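Local structure of polyketide synthase PksL (Bacillus subtilis, 5E1V) at residues P16-H21 and N27-L32; H45-S50 and G83-T88; D140-C145 and L150-Y155. The protein forms the dehydratase domain of a split trans-AT polyketide synthase module of bacillaene biosynthesis and probably removes water from β-hydroxyacyl intermediates. All coordinates share one frame; numbering follows the deposited sequence.

Contact 1 of 3, residues P16-H21 and N27-L32; sequences PFIYHH and NVLPGL
V28 O accepts a hydrogen bond from H21 ND1 at 2.9 Å, with an N-H...O angle of 143°. The nitrogen approaches above the carbonyl plane, and the oxygen in turn sits at the edge of the imidazole, tilted somewhat from its plane. H21 grips the same residue a second time, because V28 N donates to H21 O at 3.0 Å in a nearly straight bond that belongs to the antiparallel pairing of strands 21-23 and 26-29. H21 holds CG anti to its backbone N (chi1 -174°), which carries the ring alongside the neighbouring segment, with P30 over one of its faces. P30 CG lies 3.7 Å from the centroid of the H21 ring, close to its normal, in a CH-pi contact. Helix 16-19 packs against L29 and P30 through apolar atoms: I18 CG1 rests on L29 CB at 3.9 Å, and F17 CB meets P30 CD at 4.0 Å, while the F17 ring turns away to an edge-to-face pair with Y155 and to helix 190-203. H21 and P30 fit the first and last positions of the HxxxGxxxxP signature of polyketide synthase dehydratases, whose histidine is catalytic in the family. The bond at ND1, the proline over one face and the edge-to-face ring of H152 together limit rotation of the imidazole, consistent with a histidine held in place for catalysis.

Contact 2 of 3, residues H45-S50 and G83-T88; sequences HGFSCS and GQWQIT
F47 and W85 meet through the ends of their rings, and this pair alone bridges the two segments. The tight part is small: F47 CZ lies 3.6 Å from W85 CH2 and 3.7 Å from W85 CZ2, so a single phenyl atom meets the CH2-CZ2 bond of the indole. The side chains come from opposite directions and form an oblique aromatic pair, planes at 81° and centroids 5.2 Å apart. Both start toward the other segment, and with CG anti to the carbonyl carbon (chi1 -65° in F47, -64° in W85) the rings meet between the two backbones; even the closest CA atoms, those of F47 and G83, remain 11.2 Å apart. The loose side is the 45-50 loop. F47 is partly exposed, and so is S48, which takes no part, its OG making a weak hydrogen bond of 3.3 Å to S50 OG. The indole, by contrast, is buried, with F42 edge-to-face against it and C77 and E79 of the adjacent strand also touching it. Helix 34-44 lies against the antiparallel strands, I38 on I87 and F42 on W85, consistent with the central helix of a hotdog fold. The loop leaves that helix through a Schellman motif at G46, and F47 follows at once, packing onto the start of strand 84-94, which runs between strands 70-81 and 104-112.

Contact 3 of 3, residues D140-C145 and L150-Y155; sequences DVYEQC and LVHSEY
C145 and L150 are joined by the hydrogen bond of this contact, in which L150 N donates to C145 O at 2.9 Å and 160°. The nitrogen stands well above the carbonyl plane, so the bond does not follow a lone pair. It links the last turn of helix 138-147 to the first residue of strand 150-152, four residues being left between.

Apolar packing lies beside this bond. C145 SG and L150 CD2 are 4.0 Å apart, and C145 CB is equally close to the same methyl. C145 also touches V198 of helix 190-203, while L150 reaches on to H21 and V23 of the neighbouring strand.

The aromatic pair lies about one helical turn further back. Y142 presents its CD1-CE1 side to H152: CE1 sits over the centre of the imidazole, 3.5 Å above its plane, and CD1 is 3.5 Å from H152 ND1. With the planes at 59° and the centroids of the Y142 and H152 rings 4.8 Å apart, the geometry is oblique. The histidine starts toward the helix, its CG anti to the carbonyl carbon, and its second torsion (chi2 73°) presents a face of the ring to Y142 CE1. Y142 OH is bonded to A158 N, and H152 NE2 makes a weak hydrogen bond to D194, probably the aspartate of the second dehydratase motif.

Strand 150-152 is an outer strand of a small antiparallel sheet, beside strand 21-23. The arrangement is thus a helix packed on a short edge strand, next to the histidine of the dehydratase signature motif, in a protein whose two halves both belong to the hotdog families, consistent with the double-hotdog fold of polyketide synthase dehydratases.

How the contacts relate
The three contacts follow one another along the chain, each closing before the next opens. Contacts 1 and 2 belong to the first hotdog half and contact 3 to the second. Contacts 1 and 3, with centres 12 Å apart, touch across the two halves: both reach the four-stranded sheet in which strand 21-23 separates 26-29 from 150-152, H20 ND1 probably bonds S153 OG at 2.7 Å, and H21 pairs edge-to-face with H152. Contact 2 stands apart, its centre 24 Å from that of contact 1 and 33 Å from that of contact 3. Contacts 1 and 3 thus join the halves near the probable active site, whereas contact 2 packs a distant end of the first.

Contact 1 of 3, residues P16-H21 and N27-L32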
ATOM      1  N   PRO A  16      -3.042   9.902  10.887  1.00 19.59           N
ATOM      2  CA  PRO A  16      -2.182  10.737  10.045  1.00 19.23           C
ATOM      3  C   PRO A  16      -2.193  10.335   8.574  1.00 20.95           C
ATOM      4  O   PRO A  16      -1.894  11.208   7.730  1.00 22.58           O
ATOM      5  CB  PRO A  16      -0.800  10.565  10.675  1.00 22.63           C
ATOM      6  CG  PRO A  16      -0.827   9.242  11.313  1.00 22.35           C
ATOM      7  CD  PRO A  16      -2.259   8.969  11.723  1.00 21.32           C
ATOM      8  N   PHE A  17      -2.495   9.057   8.240  1.00 16.04           N
ATOM      9  CA  PHE A  17      -2.548   8.698   6.819  1.00 16.38           C
ATOM     10  C   PHE A  17      -3.761   9.359   6.152  1.00 16.20           C
ATOM     11  O   PHE A  17      -3.675   9.857   5.068  1.00 22.17           O
ATOM     12  CB  PHE A  17      -2.585   7.160   6.650  1.00 15.45           C
ATOM     13  CG  PHE A  17      -1.382   6.456   7.280  1.00 14.83           C
ATOM     14  CD1 PHE A  17      -0.128   6.611   6.767  1.00 14.72           C
ATOM     15  CD2 PHE A  17      -1.516   5.715   8.449  1.00 15.28           C
ATOM     16  CE1 PHE A  17       1.020   5.960   7.311  1.00 13.08           C
ATOM     17  CE2 PHE A  17      -0.386   5.103   9.034  1.00 16.99           C
ATOM     18  CZ  PHE A  17       0.896   5.253   8.450  1.00 14.76           C
ATOM     19  N   ILE A  18      -4.882   9.394   6.853  1.00 15.58           N
ATOM     20  CA  ILE A  18      -6.066   9.983   6.323  1.00 16.10           C
ATOM     21  C   ILE A  18      -5.896  11.498   6.248  1.00 16.94           C
ATOM     22  O   ILE A  18      -6.267  12.105   5.313  1.00 15.34           O
ATOM     23  CB  ILE A  18      -7.299   9.573   7.149  1.00 15.62           C
ATOM     24  CG1 ILE A  18      -7.516   8.040   7.104  1.00 15.26           C
ATOM     25  CG2 ILE A  18      -8.543  10.216   6.680  1.00 15.03           C
ATOM     26  CD1 ILE A  18      -8.668   7.550   7.914  1.00 14.52           C
ATOM     27  N   TYR A  19      -5.402  12.112   7.300  1.00 16.99           N
ATOM     28  CA  TYR A  19      -5.296  13.529   7.277  1.00 17.51           C
ATOM     29  C   TYR A  19      -4.402  14.014   6.177  1.00 19.56           C
ATOM     30  O   TYR A  19      -4.708  15.066   5.548  1.00 21.35           O
ATOM     31  CB  TYR A  19      -4.818  13.996   8.634  1.00 18.12           C
ATOM     32  CG  TYR A  19      -4.795  15.470   8.791  1.00 19.66           C
ATOM     33  CD1 TYR A  19      -5.848  16.131   9.367  1.00 20.20           C
ATOM     34  CD2 TYR A  19      -3.662  16.216   8.439  1.00 23.55           C
ATOM     35  CE1 TYR A  19      -5.829  17.523   9.532  1.00 22.01           C
ATOM     36  CE2 TYR A  19      -3.620  17.616   8.614  1.00 21.94           C
ATOM     37  CZ  TYR A  19      -4.703  18.273   9.157  1.00 23.25           C
ATOM     38  OH  TYR A  19      -4.673  19.704   9.371  1.00 18.91           O
ATOM     39  N   HIS A  20      -3.351  13.266   5.871  1.00 16.99           N
ATOM     40  CA  HIS A  20      -2.286  13.702   4.942  1.00 19.41           C
ATOM     41  C   HIS A  20      -2.386  13.040   3.550  1.00 17.85           C
ATOM     42  O   HIS A  20      -1.429  13.053   2.758  1.00 17.68           O
ATOM     43  CB  HIS A  20      -0.906  13.448   5.558  1.00 18.00           C
ATOM     44  CG  HIS A  20      -0.599  14.361   6.707  1.00 18.85           C
ATOM     45  ND1 HIS A  20      -0.470  15.730   6.535  1.00 21.57           N
ATOM     46  CD2 HIS A  20      -0.580  14.158   8.052  1.00 19.49           C
ATOM     47  CE1 HIS A  20      -0.263  16.314   7.709  1.00 18.36           C
ATOM     48  NE2 HIS A  20      -0.306  15.387   8.644  1.00 18.65           N
ATOM     49  N   HIS A  21      -3.570  12.538   3.239  1.00 17.42           N
ATOM     50  CA  HIS A  21      -3.758  11.906   1.959  1.00 16.43           C
ATOM     51  C   HIS A  21      -5.080  12.303   1.407  1.00 16.94           C
ATOM     52  O   HIS A  21      -6.112  11.840   1.866  1.00 17.26           O
ATOM     53  CB  HIS A  21      -3.670  10.368   2.102  1.00 14.59           C
ATOM     54  CG  HIS A  21      -3.715   9.642   0.797  1.00 14.77           C
ATOM     55  ND1 HIS A  21      -4.831   8.983   0.367  1.00 15.08           N
ATOM     56  CD2 HIS A  21      -2.777   9.466  -0.171  1.00 16.80           C
ATOM     57  CE1 HIS A  21      -4.573   8.380  -0.790  1.00 16.68           C
ATOM     58  NE2 HIS A  21      -3.338   8.677  -1.147  1.00 18.71           N
ATOM     59  N   ASN A  27     -10.363  13.415   2.136  1.00 17.15           N
ATOM     60  CA  ASN A  27      -9.334  12.660   2.886  1.00 17.72           C
ATOM     61  C   ASN A  27      -9.622  11.163   2.699  1.00 16.03           C
ATOM     62  O   ASN A  27     -10.752  10.734   2.956  1.00 22.48           O
ATOM     63  CB  ASN A  27      -9.377  13.077   4.381  1.00 15.69           C
ATOM     64  CG  ASN A  27      -8.884  14.470   4.577  1.00 17.28           C
ATOM     65  OD1 ASN A  27      -7.675  14.725   4.701  1.00 18.21           O
ATOM     66  ND2 ASN A  27      -9.768  15.391   4.454  1.00 14.58           N
ATOM     67  N   VAL A  28      -8.636  10.354   2.295  1.00 15.27           N
ATOM     68  CA  VAL A  28      -8.842   8.980   1.988  1.00 17.04           C
ATOM     69  C   VAL A  28      -7.777   8.130   2.630  1.00 16.23           C
ATOM     70  O   VAL A  28      -6.586   8.429   2.561  1.00 14.94           O
ATOM     71  CB  VAL A  28      -8.698   8.769   0.429  1.00 19.74           C
ATOM     72  CG1 VAL A  28      -8.622   7.297   0.047  1.00 22.47           C
ATOM     73  CG2 VAL A  28      -9.844   9.358  -0.270  1.00 18.11           C
ATOM     74  N   LEU A  29      -8.177   7.074   3.288  1.00 17.64           N
ATOM     75  CA  LEU A  29      -7.189   6.106   3.697  1.00 18.23           C
ATOM     76  C   LEU A  29      -6.552   5.436   2.434  1.00 17.83           C
ATOM     77  O   LEU A  29      -7.283   4.813   1.643  1.00 18.67           O
ATOM     78  CB  LEU A  29      -7.841   5.058   4.590  1.00 18.54           C
ATOM     79  CG  LEU A  29      -6.801   4.060   5.093  1.00 20.65           C
ATOM     80  CD1 LEU A  29      -5.764   4.639   6.051  1.00 21.13           C
ATOM     81  CD2 LEU A  29      -7.402   2.789   5.624  1.00 21.19           C
ATOM     82  N   PRO A  30      -5.237   5.556   2.258  1.00 15.46           N
ATOM     83  CA  PRO A  30      -4.685   4.897   1.070  1.00 16.17           C
ATOM     84  C   PRO A  30      -5.025   3.423   1.087  1.00 14.72           C
ATOM     85  O   PRO A  30      -4.959   2.728   2.104  1.00 13.65           O
ATOM     86  CB  PRO A  30      -3.156   5.162   1.138  1.00 17.40           C
ATOM     87  CG  PRO A  30      -2.986   6.236   2.141  1.00 16.64           C
ATOM     88  CD  PRO A  30      -4.173   6.156   3.076  1.00 17.37           C
ATOM     89  N   GLY A  31      -5.480   2.950  -0.054  1.00 14.75           N
ATOM     90  CA  GLY A  31      -5.841   1.567  -0.160  1.00 15.25           C
ATOM     91  C   GLY A  31      -4.663   0.666   0.171  1.00 13.29           C
ATOM     92  O   GLY A  31      -4.872  -0.418   0.572  1.00 14.55           O
ATOM     93  N   LEU A  32      -3.438   1.110  -0.059  1.00 12.20           N
ATOM     94  CA  LEU A  32      -2.221   0.279   0.191  1.00 13.05           C
ATOM     95  C   LEU A  32      -1.906   0.143   1.718  1.00 11.84           C
ATOM     96  O   LEU A  32      -1.109  -0.670   2.109  1.00 10.91           O
ATOM     97  CB  LEU A  32      -1.019   0.814  -0.549  1.00 14.88           C
ATOM     98  CG  LEU A  32      -1.108   0.545  -2.078  1.00 15.21           C
ATOM     99  CD1 LEU A  32      -0.026   1.350  -2.755  1.00 15.75           C
ATOM    100  CD2 LEU A  32      -0.898  -0.938  -2.326  1.00 15.44           C
TER

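Contact 2 of 3, residues H45-S50 and G83-T88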
ATOM      1  N   HIS A  45      -2.383 -11.909  17.223  1.00 15.88           N
ATOM      2  CA  HIS A  45      -2.779 -13.300  17.531  1.00 16.14           C
ATOM      3  C   HIS A  45      -1.685 -14.307  17.357  1.00 15.85           C
ATOM      4  O   HIS A  45      -1.951 -15.514  17.536  1.00 17.99           O
ATOM      5  CB  HIS A  45      -4.005 -13.664  16.741  1.00 15.38           C
ATOM      6  CG  HIS A  45      -5.191 -12.866  17.157  1.00 17.07           C
ATOM      7  ND1 HIS A  45      -5.527 -11.638  16.621  1.00 18.19           N
ATOM      8  CD2 HIS A  45      -6.089 -13.114  18.127  1.00 15.20           C
ATOM      9  CE1 HIS A  45      -6.590 -11.166  17.251  1.00 17.00           C
ATOM     10  NE2 HIS A  45      -6.948 -12.048  18.169  1.00 22.50           N
ATOM     11  N   GLY A  46      -0.473 -13.860  17.053  1.00 14.67           N
ATOM     12  CA  GLY A  46       0.729 -14.707  17.179  1.00 16.72           C
ATOM     13  C   GLY A  46       1.358 -15.063  15.893  1.00 16.70           C
ATOM     14  O   GLY A  46       2.308 -15.840  15.870  1.00 17.99           O
ATOM     15  N   PHE A  47       0.832 -14.541  14.789  1.00 17.73           N
ATOM     16  CA  PHE A  47       1.412 -14.889  13.497  1.00 17.83           C
ATOM     17  C   PHE A  47       2.488 -13.950  13.077  1.00 18.55           C
ATOM     18  O   PHE A  47       2.244 -12.739  13.008  1.00 16.21           O
ATOM     19  CB  PHE A  47       0.352 -14.917  12.410  1.00 18.95           C
ATOM     20  CG  PHE A  47      -0.651 -15.961  12.609  1.00 19.85           C
ATOM     21  CD1 PHE A  47      -1.801 -15.694  13.369  1.00 20.62           C
ATOM     22  CD2 PHE A  47      -0.465 -17.210  12.056  1.00 23.01           C
ATOM     23  CE1 PHE A  47      -2.754 -16.669  13.561  1.00 25.93           C
ATOM     24  CE2 PHE A  47      -1.410 -18.196  12.262  1.00 25.16           C
ATOM     25  CZ  PHE A  47      -2.535 -17.932  13.007  1.00 27.21           C
ATOM     26  N   SER A  48       3.628 -14.536  12.697  1.00 16.40           N
ATOM     27  CA  SER A  48       4.722 -13.829  12.089  1.00 19.57           C
ATOM     28  C   SER A  48       4.427 -13.507  10.614  1.00 17.71           C
ATOM     29  O   SER A  48       3.809 -14.316   9.991  1.00 18.30           O
ATOM     30  CB  SER A  48       5.940 -14.770  12.108  1.00 22.76           C
ATOM     31  OG  SER A  48       7.008 -14.171  11.434  1.00 28.24           O
ATOM     32  N   CYS A  49       4.846 -12.361  10.082  1.00 17.82           N
ATOM     33  CA  CYS A  49       4.596 -12.003   8.660  1.00 19.13           C
ATOM     34  C   CYS A  49       5.091 -13.077   7.710  1.00 17.13           C
ATOM     35  O   CYS A  49       4.508 -13.345   6.683  1.00 16.87           O
ATOM     36  CB  CYS A  49       5.201 -10.620   8.322  1.00 19.76           C
ATOM     37  SG  CYS A  49       6.979 -10.549   8.168  1.00 22.41           S
ATOM     38  N   SER A  50       6.141 -13.778   8.098  1.00 18.86           N
ATOM     39  CA  SER A  50       6.707 -14.785   7.189  1.00 20.62           C
ATOM     40  C   SER A  50       5.822 -16.077   7.094  1.00 22.75           C
ATOM     41  O   SER A  50       5.917 -16.855   6.132  1.00 24.92           O
ATOM     42  CB  SER A  50       8.144 -15.055   7.578  1.00 24.28           C
ATOM     43  OG  SER A  50       8.131 -15.814   8.770  1.00 25.30           O
ATOM     44  N   GLY A  83      -5.850 -23.136   8.300  1.00 30.23           N
ATOM     45  CA  GLY A  83      -4.879 -22.157   7.824  1.00 32.08           C
ATOM     46  C   GLY A  83      -5.374 -21.205   6.726  1.00 29.83           C
ATOM     47  O   GLY A  83      -4.551 -20.610   6.019  1.00 27.02           O
ATOM     48  N   GLN A  84      -6.692 -21.096   6.541  1.00 27.83           N
ATOM     49  CA  GLN A  84      -7.240 -20.221   5.478  1.00 25.87           C
ATOM     50  C   GLN A  84      -8.292 -19.270   6.030  1.00 25.78           C
ATOM     51  O   GLN A  84      -9.350 -19.715   6.508  1.00 23.75           O
ATOM     52  CB  GLN A  84      -7.786 -21.056   4.347  1.00 30.19           C
ATOM     53  CG  GLN A  84      -6.662 -21.830   3.658  1.00 36.32           C
ATOM     54  CD  GLN A  84      -7.148 -22.769   2.592  1.00 39.36           C
ATOM     55  OE1 GLN A  84      -8.181 -23.436   2.752  1.00 49.73           O
ATOM     56  NE2 GLN A  84      -6.416 -22.836   1.508  1.00 38.29           N
ATOM     57  N   TRP A  85      -8.009 -17.960   6.026  1.00 20.08           N
ATOM     58  CA  TRP A  85      -8.992 -17.008   6.578  1.00 19.28           C
ATOM     59  C   TRP A  85      -9.585 -16.122   5.467  1.00 19.71           C
ATOM     60  O   TRP A  85      -8.892 -15.674   4.541  1.00 21.79           O
ATOM     61  CB  TRP A  85      -8.416 -16.096   7.740  1.00 18.99           C
ATOM     62  CG  TRP A  85      -7.956 -16.731   9.035  1.00 19.17           C
ATOM     63  CD1 TRP A  85      -8.579 -16.707  10.258  1.00 18.53           C
ATOM     64  CD2 TRP A  85      -6.749 -17.440   9.213  1.00 22.47           C
ATOM     65  NE1 TRP A  85      -7.813 -17.403  11.166  1.00 27.08           N
ATOM     66  CE2 TRP A  85      -6.667 -17.822  10.546  1.00 22.02           C
ATOM     67  CE3 TRP A  85      -5.690 -17.711   8.372  1.00 26.10           C
ATOM     68  CZ2 TRP A  85      -5.601 -18.515  11.045  1.00 29.29           C
ATOM     69  CZ3 TRP A  85      -4.612 -18.397   8.874  1.00 30.57           C
ATOM     70  CH2 TRP A  85      -4.585 -18.825  10.171  1.00 30.94           C
ATOM     71  N   GLN A  86     -10.872 -15.831   5.577  1.00 19.54           N
ATOM     72  CA  GLN A  86     -11.539 -14.869   4.698  1.00 21.89           C
ATOM     73  C   GLN A  86     -11.619 -13.644   5.606  1.00 18.65           C
ATOM     74  O   GLN A  86     -12.025 -13.726   6.732  1.00 20.11           O
ATOM     75  CB  GLN A  86     -12.944 -15.309   4.264  1.00 25.38           C
ATOM     76  CG  GLN A  86     -13.493 -14.818   2.832  1.00 33.71           C
ATOM     77  CD  GLN A  86     -13.074 -13.435   2.123  1.00 40.53           C
ATOM     78  OE1 GLN A  86     -13.355 -12.323   2.592  1.00 30.34           O
ATOM     79  NE2 GLN A  86     -12.507 -13.551   0.868  1.00 39.32           N
ATOM     80  N   ILE A  87     -11.244 -12.533   5.040  1.00 17.88           N
ATOM     81  CA  ILE A  87     -11.245 -11.234   5.728  1.00 16.71           C
ATOM     82  C   ILE A  87     -12.300 -10.341   5.082  1.00 14.65           C
ATOM     83  O   ILE A  87     -12.390 -10.229   3.881  1.00 14.25           O
ATOM     84  CB  ILE A  87      -9.842 -10.582   5.539  1.00 16.44           C
ATOM     85  CG1 ILE A  87      -8.715 -11.436   6.120  1.00 19.51           C
ATOM     86  CG2 ILE A  87      -9.776  -9.210   6.218  1.00 17.22           C
ATOM     87  CD1 ILE A  87      -7.415 -11.130   5.436  1.00 18.29           C
ATOM     88  N   THR A  88     -13.087  -9.661   5.887  1.00 15.60           N
ATOM     89  CA  THR A  88     -14.006  -8.652   5.347  1.00 15.05           C
ATOM     90  C   THR A  88     -13.908  -7.369   6.232  1.00 15.46           C
ATOM     91  O   THR A  88     -13.719  -7.459   7.465  1.00 18.32           O
ATOM     92  CB  THR A  88     -15.448  -9.205   5.447  1.00 18.17           C
ATOM     93  OG1 THR A  88     -15.670  -9.384   6.855  1.00 24.21           O
ATOM     94  CG2 THR A  88     -15.605 -10.532   4.788  1.00 17.60           C
TER

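Contact 3 of 3, residues D140-C145 and L150-Y155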
ATOM      1  N   ASP A 140       9.482  15.644  -7.135  1.00 32.41           N
ATOM      2  CA  ASP A 140       8.971  16.024  -8.451  1.00 31.50           C
ATOM      3  C   ASP A 140       7.824  15.153  -8.909  1.00 31.69           C
ATOM      4  O   ASP A 140       6.959  15.599  -9.650  1.00 31.45           O
ATOM      5  CB  ASP A 140      10.102  15.994  -9.488  1.00 34.63           C
ATOM      6  CG  ASP A 140      11.202  17.033  -9.175  1.00 39.64           C
ATOM      7  OD1 ASP A 140      10.859  18.123  -8.656  1.00 43.51           O
ATOM      8  OD2 ASP A 140      12.384  16.752  -9.430  1.00 46.04           O
ATOM      9  N   VAL A 141       7.802  13.907  -8.444  1.00 33.91           N
ATOM     10  CA  VAL A 141       6.733  12.992  -8.790  1.00 29.64           C
ATOM     11  C   VAL A 141       5.520  13.376  -7.941  1.00 29.51           C
ATOM     12  O   VAL A 141       4.423  13.436  -8.456  1.00 26.93           O
ATOM     13  CB  VAL A 141       7.165  11.544  -8.552  1.00 31.46           C
ATOM     14  CG1 VAL A 141       6.145  10.562  -9.116  1.00 32.41           C
ATOM     15  CG2 VAL A 141       8.496  11.332  -9.237  1.00 28.46           C
ATOM     16  N   TYR A 142       5.740  13.668  -6.657  1.00 25.33           N
ATOM     17  CA  TYR A 142       4.634  14.124  -5.801  1.00 25.95           C
ATOM     18  C   TYR A 142       4.104  15.467  -6.351  1.00 30.10           C
ATOM     19  O   TYR A 142       2.911  15.743  -6.252  1.00 24.57           O
ATOM     20  CB  TYR A 142       5.076  14.316  -4.363  1.00 25.21           C
ATOM     21  CG  TYR A 142       5.164  13.016  -3.537  1.00 22.78           C
ATOM     22  CD1 TYR A 142       4.045  12.184  -3.380  1.00 23.52           C
ATOM     23  CD2 TYR A 142       6.318  12.653  -2.901  1.00 22.45           C
ATOM     24  CE1 TYR A 142       4.118  10.982  -2.658  1.00 21.83           C
ATOM     25  CE2 TYR A 142       6.388  11.465  -2.164  1.00 22.19           C
ATOM     26  CZ  TYR A 142       5.288  10.635  -2.053  1.00 24.10           C
ATOM     27  OH  TYR A 142       5.400   9.491  -1.290  1.00 22.24           O
ATOM     28  N   GLU A 143       4.990  16.266  -6.976  1.00 31.97           N
ATOM     29  CA  GLU A 143       4.560  17.526  -7.636  1.00 34.73           C
ATOM     30  C   GLU A 143       3.531  17.230  -8.708  1.00 31.06           C
ATOM     31  O   GLU A 143       2.439  17.835  -8.753  1.00 34.49           O
ATOM     32  CB  GLU A 143       5.778  18.237  -8.246  1.00 39.80           C
ATOM     33  CG  GLU A 143       5.739  19.749  -8.238  1.00 45.65           C
ATOM     34  CD  GLU A 143       7.047  20.356  -8.782  1.00 47.72           C
ATOM     35  OE1 GLU A 143       7.786  19.678  -9.532  1.00 44.04           O
ATOM     36  OE2 GLU A 143       7.338  21.527  -8.464  1.00 52.37           O
ATOM     37  N   GLN A 144       3.819  16.236  -9.549  1.00 33.06           N
ATOM     38  CA  GLN A 144       2.860  15.800 -10.559  1.00 30.97           C
ATOM     39  C   GLN A 144       1.548  15.224 -10.013  1.00 32.55           C
ATOM     40  O   GLN A 144       0.458  15.463 -10.571  1.00 29.25           O
ATOM     41  CB  GLN A 144       3.537  14.785 -11.522  1.00 34.23           C
ATOM     42  CG  GLN A 144       2.685  14.268 -12.701  1.00 38.79           C
ATOM     43  CD  GLN A 144       2.095  15.340 -13.665  1.00 38.21           C
ATOM     44  OE1 GLN A 144       0.885  15.366 -13.953  1.00 36.84           O
ATOM     45  NE2 GLN A 144       2.944  16.190 -14.171  1.00 34.91           N
ATOM     46  N   CYS A 145       1.622  14.403  -8.958  1.00 30.16           N
ATOM     47  CA  CYS A 145       0.406  13.928  -8.321  1.00 26.28           C
ATOM     48  C   CYS A 145      -0.586  15.054  -7.963  1.00 25.00           C
ATOM     49  O   CYS A 145      -1.774  14.955  -8.271  1.00 22.12           O
ATOM     50  CB  CYS A 145       0.759  13.143  -7.076  1.00 25.91           C
ATOM     51  SG  CYS A 145       1.665  11.629  -7.479  1.00 25.66           S
ATOM     52  N   LEU A 150      -4.088  14.601  -6.535  1.00 24.91           N
ATOM     53  CA  LEU A 150      -3.707  13.629  -5.481  1.00 25.42           C
ATOM     54  C   LEU A 150      -2.652  14.318  -4.648  1.00 24.52           C
ATOM     55  O   LEU A 150      -1.584  14.602  -5.166  1.00 25.05           O
ATOM     56  CB  LEU A 150      -3.129  12.377  -6.154  1.00 24.92           C
ATOM     57  CG  LEU A 150      -2.462  11.328  -5.260  1.00 24.91           C
ATOM     58  CD1 LEU A 150      -3.468  10.790  -4.237  1.00 24.80           C
ATOM     59  CD2 LEU A 150      -1.814  10.203  -6.092  1.00 26.69           C
ATOM     60  N   VAL A 151      -2.917  14.554  -3.348  1.00 23.07           N
ATOM     61  CA  VAL A 151      -2.062  15.384  -2.507  1.00 23.36           C
ATOM     62  C   VAL A 151      -1.626  14.647  -1.218  1.00 22.23           C
ATOM     63  O   VAL A 151      -2.390  14.571  -0.250  1.00 27.06           O
ATOM     64  CB  VAL A 151      -2.819  16.681  -2.125  1.00 24.99           C
ATOM     65  CG1 VAL A 151      -1.981  17.583  -1.218  1.00 25.05           C
ATOM     66  CG2 VAL A 151      -3.386  17.361  -3.364  1.00 25.57           C
ATOM     67  N   HIS A 152      -0.395  14.159  -1.221  1.00 20.76           N
ATOM     68  CA  HIS A 152       0.260  13.631  -0.053  1.00 21.07           C
ATOM     69  C   HIS A 152       0.968  14.807   0.655  1.00 20.97           C
ATOM     70  O   HIS A 152       1.536  15.687  -0.000  1.00 22.21           O
ATOM     71  CB  HIS A 152       1.320  12.597  -0.393  1.00 22.40           C
ATOM     72  CG  HIS A 152       0.877  11.492  -1.280  1.00 19.08           C
ATOM     73  ND1 HIS A 152       0.638  11.663  -2.619  1.00 19.60           N
ATOM     74  CD2 HIS A 152       0.714  10.173  -1.028  1.00 17.61           C
ATOM     75  CE1 HIS A 152       0.342  10.486  -3.159  1.00 18.91           C
ATOM     76  NE2 HIS A 152       0.365   9.571  -2.206  1.00 18.58           N
ATOM     77  N   SER A 153       0.918  14.831   1.961  1.00 22.62           N
ATOM     78  CA  SER A 153       1.625  15.847   2.715  1.00 22.86           C
ATOM     79  C   SER A 153       2.230  15.146   3.876  1.00 24.41           C
ATOM     80  O   SER A 153       1.773  14.056   4.270  1.00 22.31           O
ATOM     81  CB  SER A 153       0.626  16.921   3.175  1.00 22.62           C
ATOM     82  OG  SER A 153      -0.402  16.314   3.942  1.00 23.20           O
ATOM     83  N   GLU A 154       3.307  15.738   4.368  1.00 21.72           N
ATOM     84  CA  GLU A 154       3.930  15.410   5.610  1.00 24.97           C
ATOM     85  C   GLU A 154       4.179  13.877   5.860  1.00 21.44           C
ATOM     86  O   GLU A 154       4.947  13.244   5.145  1.00 19.78           O
ATOM     87  CB  GLU A 154       3.124  16.115   6.711  1.00 29.87           C
ATOM     88  CG  GLU A 154       3.889  17.066   7.608  1.00 42.33           C
ATOM     89  CD  GLU A 154       3.898  16.596   9.038  1.00 45.27           C
ATOM     90  OE1 GLU A 154       3.172  17.192   9.860  1.00 45.52           O
ATOM     91  OE2 GLU A 154       4.588  15.585   9.316  1.00 52.89           O
ATOM     92  N   TYR A 155       3.599  13.342   6.914  1.00 18.83           N
ATOM     93  CA  TYR A 155       3.668  11.905   7.278  1.00 17.96           C
ATOM     94  C   TYR A 155       3.542  10.929   6.101  1.00 18.53           C
ATOM     95  O   TYR A 155       4.244   9.872   6.073  1.00 16.75           O
ATOM     96  CB  TYR A 155       2.544  11.611   8.248  1.00 17.41           C
ATOM     97  CG  TYR A 155       2.743  10.535   9.247  1.00 17.97           C
ATOM     98  CD1 TYR A 155       3.163  10.852  10.532  1.00 19.04           C
ATOM     99  CD2 TYR A 155       2.482   9.177   8.944  1.00 15.60           C
ATOM    100  CE1 TYR A 155       3.255   9.906  11.506  1.00 18.94           C
ATOM    101  CE2 TYR A 155       2.585   8.215   9.921  1.00 15.30           C
ATOM    102  CZ  TYR A 155       2.973   8.557  11.161  1.00 18.40           C
ATOM    103  OH  TYR A 155       3.137   7.625  12.109  1.00 20.87           O
TER